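Local coordinates for occlusion-derived virus envelope protein E66 (Autographa californica nucleopolyhedrovirus, PDB 3VSN) that degrades non-sulfated chondroitin as a polysaccharide lyase of the viral envelope and is essential for oral infectivity, possibly by digesting the chondroitin barrier of the host midgut, at residues Tyr449-Glu463 / Thr544-Val558. Residues are numbered along the deposited sequence; the frame is centred on the assembly and turned at random.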
loop_
_atom_site.group_PDB
_atom_site.type_symbol
_atom_site.label_atom_id
_atom_site.label_comp_id
_atom_site.label_asym_id
_atom_site.label_seq_id
_atom_site.Cartn_x
_atom_site.Cartn_y
_atom_site.Cartn_z
ATOM N N TYR A 449 0.071 18.040 7.929
ATOM C CA TYR A 449 0.988 18.731 8.841
ATOM C C TYR A 449 0.913 18.068 10.223
ATOM O O TYR A 449 0.110 17.160 10.425
ATOM C CB TYR A 449 0.610 20.220 8.935
ATOM C CG TYR A 449 -0.805 20.433 9.426
ATOM C CD1 TYR A 449 -1.884 20.443 8.534
ATOM C CD2 TYR A 449 -1.075 20.585 10.787
ATOM C CE1 TYR A 449 -3.187 20.611 8.989
ATOM C CE2 TYR A 449 -2.372 20.751 11.248
ATOM C CZ TYR A 449 -3.420 20.771 10.347
ATOM O OH TYR A 449 -4.705 20.948 10.811
ATOM N N ASP A 450 1.738 18.503 11.172
ATOM C CA ASP A 450 1.607 18.016 12.549
ATOM C C ASP A 450 0.615 18.925 13.292
ATOM O O ASP A 450 0.917 20.098 13.466
ATOM C CB ASP A 450 2.970 18.025 13.261
ATOM C CG ASP A 450 4.018 17.159 12.562
ATOM O OD1 ASP A 450 3.678 16.089 12.019
ATOM O OD2 ASP A 450 5.204 17.538 12.581
ATOM N N HIS A 451 -0.556 18.436 13.727
ATOM C CA HIS A 451 -0.992 17.038 13.669
ATOM C C HIS A 451 -2.350 16.925 13.026
ATOM O O HIS A 451 -3.339 16.554 13.680
ATOM C CB HIS A 451 -1.073 16.463 15.078
ATOM C CG HIS A 451 0.240 16.470 15.823
ATOM N ND1 HIS A 451 1.010 15.373 15.938
ATOM C CD2 HIS A 451 0.901 17.488 16.507
ATOM C CE1 HIS A 451 2.110 15.671 16.654
ATOM N NE2 HIS A 451 2.042 16.966 17.001
ATOM N N GLY A 452 -2.431 17.248 11.742
ATOM C CA GLY A 452 -3.720 17.233 11.070
ATOM C C GLY A 452 -3.657 17.282 9.561
ATOM O O GLY A 452 -2.594 17.144 8.964
ATOM N N MET A 453 -4.819 17.500 8.956
ATOM C CA MET A 453 -4.972 17.463 7.513
ATOM C C MET A 453 -6.074 18.429 7.113
ATOM O O MET A 453 -7.180 18.355 7.643
ATOM C CB MET A 453 -5.341 16.047 7.054
ATOM C CG MET A 453 -5.474 15.889 5.545
ATOM S SD MET A 453 -6.602 14.560 5.066
ATOM C CE MET A 453 -8.176 15.365 5.385
ATOM N N PHE A 454 -5.756 19.324 6.184
ATOM C CA PHE A 454 -6.714 20.247 5.588
ATOM C C PHE A 454 -7.156 19.679 4.239
ATOM O O PHE A 454 -6.331 19.177 3.479
ATOM C CB PHE A 454 -6.042 21.616 5.413
ATOM C CG PHE A 454 -6.751 22.548 4.468
ATOM C CD1 PHE A 454 -6.407 22.590 3.113
ATOM C CD2 PHE A 454 -7.729 23.416 4.935
ATOM C CE1 PHE A 454 -7.041 23.466 2.246
ATOM C CE2 PHE A 454 -8.366 24.294 4.074
ATOM C CZ PHE A 454 -8.026 24.320 2.729
ATOM N N GLN A 455 -8.457 19.746 3.959
ATOM C CA GLN A 455 -9.001 19.302 2.675
ATOM C C GLN A 455 -9.988 20.324 2.125
ATOM O O GLN A 455 -10.959 20.679 2.792
ATOM C CB GLN A 455 -9.683 17.930 2.798
ATOM C CG GLN A 455 -10.411 17.461 1.531
ATOM C CD GLN A 455 -9.480 17.218 0.349
ATOM O OE1 GLN A 455 -8.344 16.781 0.522
ATOM N NE2 GLN A 455 -9.965 17.496 -0.862
ATOM N N LEU A 456 -9.720 20.801 0.913
ATOM C CA LEU A 456 -10.657 21.650 0.194
ATOM C C LEU A 456 -10.949 21.035 -1.168
ATOM O O LEU A 456 -10.032 20.767 -1.935
ATOM C CB LEU A 456 -10.092 23.069 0.012
ATOM C CG LEU A 456 -10.817 24.002 -0.978
ATOM C CD1 LEU A 456 -12.223 24.356 -0.502
ATOM C CD2 LEU A 456 -10.013 25.268 -1.245
ATOM N N TYR A 457 -12.227 20.800 -1.455
ATOM C CA TYR A 457 -12.651 20.511 -2.814
ATOM C C TYR A 457 -13.348 21.754 -3.328
ATOM O O TYR A 457 -14.177 22.333 -2.624
ATOM C CB TYR A 457 -13.667 19.372 -2.862
ATOM C CG TYR A 457 -13.161 17.957 -2.689
ATOM C CD1 TYR A 457 -12.402 17.324 -3.682
ATOM C CD2 TYR A 457 -13.515 17.219 -1.565
ATOM C CE1 TYR A 457 -11.983 16.004 -3.531
ATOM C CE2 TYR A 457 -13.103 15.908 -1.403
ATOM C CZ TYR A 457 -12.339 15.302 -2.386
ATOM O OH TYR A 457 -11.934 13.992 -2.209
ATOM N N TYR A 458 -13.015 22.169 -4.546
ATOM C CA TYR A 458 -13.796 23.201 -5.226
ATOM C C TYR A 458 -13.995 22.817 -6.687
ATOM O O TYR A 458 -13.341 21.896 -7.187
ATOM C CB TYR A 458 -13.157 24.587 -5.074
ATOM C CG TYR A 458 -11.830 24.763 -5.783
ATOM C CD1 TYR A 458 -10.626 24.485 -5.134
ATOM C CD2 TYR A 458 -11.779 25.232 -7.096
ATOM C CE1 TYR A 458 -9.407 24.662 -5.779
ATOM C CE2 TYR A 458 -10.569 25.405 -7.750
ATOM C CZ TYR A 458 -9.385 25.120 -7.088
ATOM O OH TYR A 458 -8.182 25.290 -7.736
ATOM N N ASN A 459 -14.901 23.523 -7.363
ATOM C CA ASN A 459 -15.300 23.181 -8.730
ATOM C C ASN A 459 -15.709 21.712 -8.874
ATOM O O ASN A 459 -15.382 21.063 -9.874
ATOM C CB ASN A 459 -14.202 23.551 -9.743
ATOM C CG ASN A 459 -13.999 25.050 -9.870
ATOM O OD1 ASN A 459 -14.721 25.847 -9.271
ATOM N ND2 ASN A 459 -13.006 25.440 -10.649
ATOM N N ILE A 460 -16.406 21.191 -7.859
ATOM C CA ILE A 460 -16.985 19.852 -7.921
ATOM C C ILE A 460 -18.122 19.884 -8.940
ATOM O O ILE A 460 -19.033 20.717 -8.842
ATOM C CB ILE A 460 -17.557 19.391 -6.561
ATOM C CG1 ILE A 460 -16.460 19.325 -5.487
ATOM C CG2 ILE A 460 -18.254 18.042 -6.695
ATOM C CD1 ILE A 460 -17.007 19.184 -4.081
ATOM N N GLY A 461 -18.058 18.985 -9.914
ATOM C CA GLY A 461 -19.089 18.905 -10.938
ATOM C C GLY A 461 -19.433 17.486 -11.329
ATOM O O GLY A 461 -18.628 16.576 -11.144
ATOM N N VAL A 462 -20.646 17.303 -11.845
ATOM C CA VAL A 462 -21.047 16.051 -12.496
ATOM C C VAL A 462 -21.800 16.410 -13.770
ATOM O O VAL A 462 -22.121 17.580 -13.990
ATOM C CB VAL A 462 -21.941 15.147 -11.606
ATOM C CG1 VAL A 462 -21.171 14.606 -10.404
ATOM C CG2 VAL A 462 -23.213 15.869 -11.173
ATOM N N GLU A 463 -22.078 15.408 -14.604
ATOM C CA GLU A 463 -22.906 15.606 -15.796
ATOM C C GLU A 463 -24.165 16.395 -15.417
ATOM O O GLU A 463 -24.856 16.026 -14.470
ATOM C CB GLU A 463 -23.283 14.251 -16.413
ATOM C CG GLU A 463 -24.035 14.326 -17.738
ATOM C CD GLU A 463 -23.175 14.831 -18.886
ATOM O OE1 GLU A 463 -21.951 14.575 -18.895
ATOM O OE2 GLU A 463 -23.726 15.487 -19.790
ATOM N N THR A 544 -25.313 23.309 -8.003
ATOM C CA THR A 544 -23.912 23.751 -8.092
ATOM C C THR A 544 -23.014 22.655 -8.670
ATOM O O THR A 544 -22.021 22.952 -9.335
ATOM C CB THR A 544 -23.342 24.253 -6.742
ATOM O OG1 THR A 544 -23.472 23.230 -5.748
ATOM C CG2 THR A 544 -24.068 25.527 -6.281
ATOM N N MET A 545 -23.362 21.396 -8.418
ATOM C CA MET A 545 -22.658 20.277 -9.042
ATOM C C MET A 545 -22.854 20.286 -10.557
ATOM O O MET A 545 -21.927 19.984 -11.306
ATOM C CB MET A 545 -23.103 18.937 -8.450
ATOM C CG MET A 545 -22.706 18.760 -6.990
ATOM S SD MET A 545 -23.488 17.319 -6.253
ATOM C CE MET A 545 -22.392 16.016 -6.806
ATOM N N TYR A 546 -24.049 20.659 -11.008
ATOM C CA TYR A 546 -24.312 20.728 -12.450
ATOM C C TYR A 546 -23.487 21.808 -13.144
ATOM O O TYR A 546 -23.137 21.664 -14.312
ATOM C CB TYR A 546 -25.802 20.924 -12.751
ATOM C CG TYR A 546 -26.681 19.758 -12.364
ATOM C CD1 TYR A 546 -26.140 18.495 -12.097
ATOM C CD2 TYR A 546 -28.064 19.910 -12.290
ATOM C CE1 TYR A 546 -26.950 17.429 -11.740
ATOM C CE2 TYR A 546 -28.880 18.848 -11.939
ATOM C CZ TYR A 546 -28.321 17.615 -11.667
ATOM O OH TYR A 546 -29.135 16.564 -11.320
ATOM N N THR A 547 -23.170 22.874 -12.417
ATOM C CA THR A 547 -22.362 23.973 -12.961
ATOM C C THR A 547 -20.865 23.835 -12.632
ATOM O O THR A 547 -20.065 24.733 -12.926
ATOM C CB THR A 547 -22.890 25.340 -12.484
ATOM O OG1 THR A 547 -22.916 25.367 -11.051
ATOM C CG2 THR A 547 -24.302 25.579 -13.017
ATOM N N ALA A 548 -20.498 22.697 -12.041
ATOM C CA ALA A 548 -19.127 22.426 -11.592
ATOM C C ALA A 548 -18.581 23.554 -10.716
ATOM O O ALA A 548 -17.466 24.037 -10.925
ATOM C CB ALA A 548 -18.200 22.134 -12.778
ATOM N N THR A 549 -19.393 23.976 -9.747
ATOM C CA THR A 549 -19.017 25.050 -8.827
ATOM C C THR A 549 -19.199 24.675 -7.355
ATOM O O THR A 549 -19.031 25.522 -6.482
ATOM C CB THR A 549 -19.797 26.360 -9.102
ATOM O OG1 THR A 549 -21.209 26.102 -9.066
ATOM C CG2 THR A 549 -19.413 26.970 -10.454
ATOM N N ALA A 550 -19.540 23.417 -7.074
ATOM C CA ALA A 550 -19.736 22.976 -5.692
ATOM C C ALA A 550 -18.408 22.930 -4.941
ATOM O O ALA A 550 -17.360 22.691 -5.539
ATOM C CB ALA A 550 -20.431 21.619 -5.648
ATOM N N SER A 551 -18.459 23.180 -3.635
ATOM C CA SER A 551 -17.255 23.185 -2.803
ATOM C C SER A 551 -17.512 22.642 -1.394
ATOM O O SER A 551 -18.636 22.679 -0.894
ATOM C CB SER A 551 -16.647 24.593 -2.737
ATOM O OG SER A 551 -17.629 25.572 -2.433
ATOM N N ALA A 552 -16.456 22.132 -0.766
ATOM C CA ALA A 552 -16.517 21.639 0.603
ATOM C C ALA A 552 -15.134 21.755 1.234
ATOM O O ALA A 552 -14.125 21.618 0.546
ATOM C CB ALA A 552 -17.002 20.197 0.632
ATOM N N CYS A 553 -15.086 22.008 2.538
ATOM C CA CYS A 553 -13.807 22.236 3.210
ATOM C C CYS A 553 -13.862 21.802 4.665
ATOM O O CYS A 553 -14.747 22.219 5.415
ATOM C CB CYS A 553 -13.406 23.716 3.112
ATOM S SG CYS A 553 -11.691 24.051 3.577
ATOM N N TYR A 554 -12.913 20.959 5.060
ATOM C CA TYR A 554 -12.847 20.477 6.430
ATOM C C TYR A 554 -11.403 20.185 6.824
ATOM O O TYR A 554 -10.507 20.187 5.980
ATOM C CB TYR A 554 -13.717 19.219 6.599
ATOM C CG TYR A 554 -13.201 18.003 5.855
ATOM C CD1 TYR A 554 -12.336 17.098 6.474
ATOM C CD2 TYR A 554 -13.579 17.755 4.534
ATOM C CE1 TYR A 554 -11.857 15.983 5.798
ATOM C CE2 TYR A 554 -13.109 16.643 3.850
ATOM C CZ TYR A 554 -12.250 15.760 4.488
ATOM O OH TYR A 554 -11.776 14.653 3.818
ATOM N N LYS A 555 -11.185 19.936 8.111
ATOM C CA LYS A 555 -9.890 19.458 8.570
ATOM C C LYS A 555 -10.070 18.327 9.569
ATOM O O LYS A 555 -11.114 18.220 10.226
ATOM C CB LYS A 555 -9.039 20.593 9.157
ATOM C CG LYS A 555 -9.460 21.060 10.535
ATOM C CD LYS A 555 -8.375 21.892 11.208
ATOM C CE LYS A 555 -8.744 22.113 12.665
ATOM N NZ LYS A 555 -7.986 23.218 13.313
ATOM N N LEU A 556 -9.055 17.477 9.653
ATOM C CA LEU A 556 -9.004 16.415 10.642
ATOM C C LEU A 556 -7.795 16.663 11.542
ATOM O O LEU A 556 -6.766 17.143 11.067
ATOM C CB LEU A 556 -8.895 15.046 9.958
ATOM C CG LEU A 556 -10.006 14.601 8.988
ATOM C CD1 LEU A 556 -9.656 13.258 8.357
ATOM C CD2 LEU A 556 -11.367 14.527 9.670
ATOM N N ASN A 557 -7.942 16.362 12.831
ATOM C CA ASN A 557 -6.849 16.415 13.805
ATOM C C ASN A 557 -6.706 15.083 14.483
ATOM O O ASN A 557 -7.704 14.391 14.693
ATOM C CB ASN A 557 -7.165 17.396 14.937
ATOM C CG ASN A 557 -7.056 18.831 14.517
ATOM O OD1 ASN A 557 -6.056 19.246 13.933
ATOM N ND2 ASN A 557 -8.073 19.608 14.837
ATOM N N VAL A 558 -5.481 14.750 14.874
ATOM C CA VAL A 558 -5.257 13.675 15.827
ATOM C C VAL A 558 -5.881 14.122 17.151
ATOM O O VAL A 558 -5.649 15.249 17.606
ATOM C CB VAL A 558 -3.755 13.381 16.031
ATOM C CG1 VAL A 558 -3.556 12.305 17.094
ATOM C CG2 VAL A 558 -3.113 12.945 14.722
HETATM O O HOH W 1 -16.169 25.858 -6.283
HETATM O O HOH W 2 -20.659 19.923 -14.399
#
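Gln-455 leans on the ring of Tyr-554, its partner in a hydrogen-bonded antiparallel pair between strands 452-458 and 550-558. CB sits over one face of the ring, 4.0 Å from its centroid, in a CH-pi contact offset toward the rim. CG comes 3.7 Å from Tyr-554 CE2; there the chain bends (chi2 65°) and carries the amide away from strand 550-558, where OE1 hydrogen-bonds Thr-446 OG1 and NE2 lies over a face of the Tyr-457 ring. Tyr-554 CG stands between its own backbone N and carbonyl carbon (chi1 68°), and the ring end comes nearer to strand 452-458 than its first bond does. On the same sheet face Met-453 CE touches Tyr-554 CE1 at 3.8 Å and Leu-556 CD1 at 3.9 Å; Met-453 and Leu-556 run side by side, and both pack on Ile-368. The opposite face carries Phe-454, whose CE2 meets Cys-553 SG at 3.4 Å in an oblique sulfur-aromatic contact. Strands 452-461 and 550-558 are neighbours inside a seven-stranded antiparallel sheet in the beta-sandwich part of the lyase, flanked by strands 440-449 and 509-513 respectively. Backbone bonds run in pairs from Met-453/Leu-556 to Tyr-457/Ala-552, until a G1 beta bulge sets Asn-459 and Ile-460 both against Ala-550 and shifts the register by one. At the bulge, Ile-460 CB packs on Ala-550 CB at 3.7 Å, both side chains touching Ile-540. Helix 542-546 ends in a Schellman motif with Ala-548 as C-prime residue. Its Met-545 O accepts hydrogen bonds from Ala-548 N and, from the opposite face of its carbonyl plane, from Val-462 N at 3.0 Å. Val-462 CG2 meets the edge of the Tyr-546 ring, while a water lies within hydrogen-bonding distance of Val-462 O and Tyr-546 O.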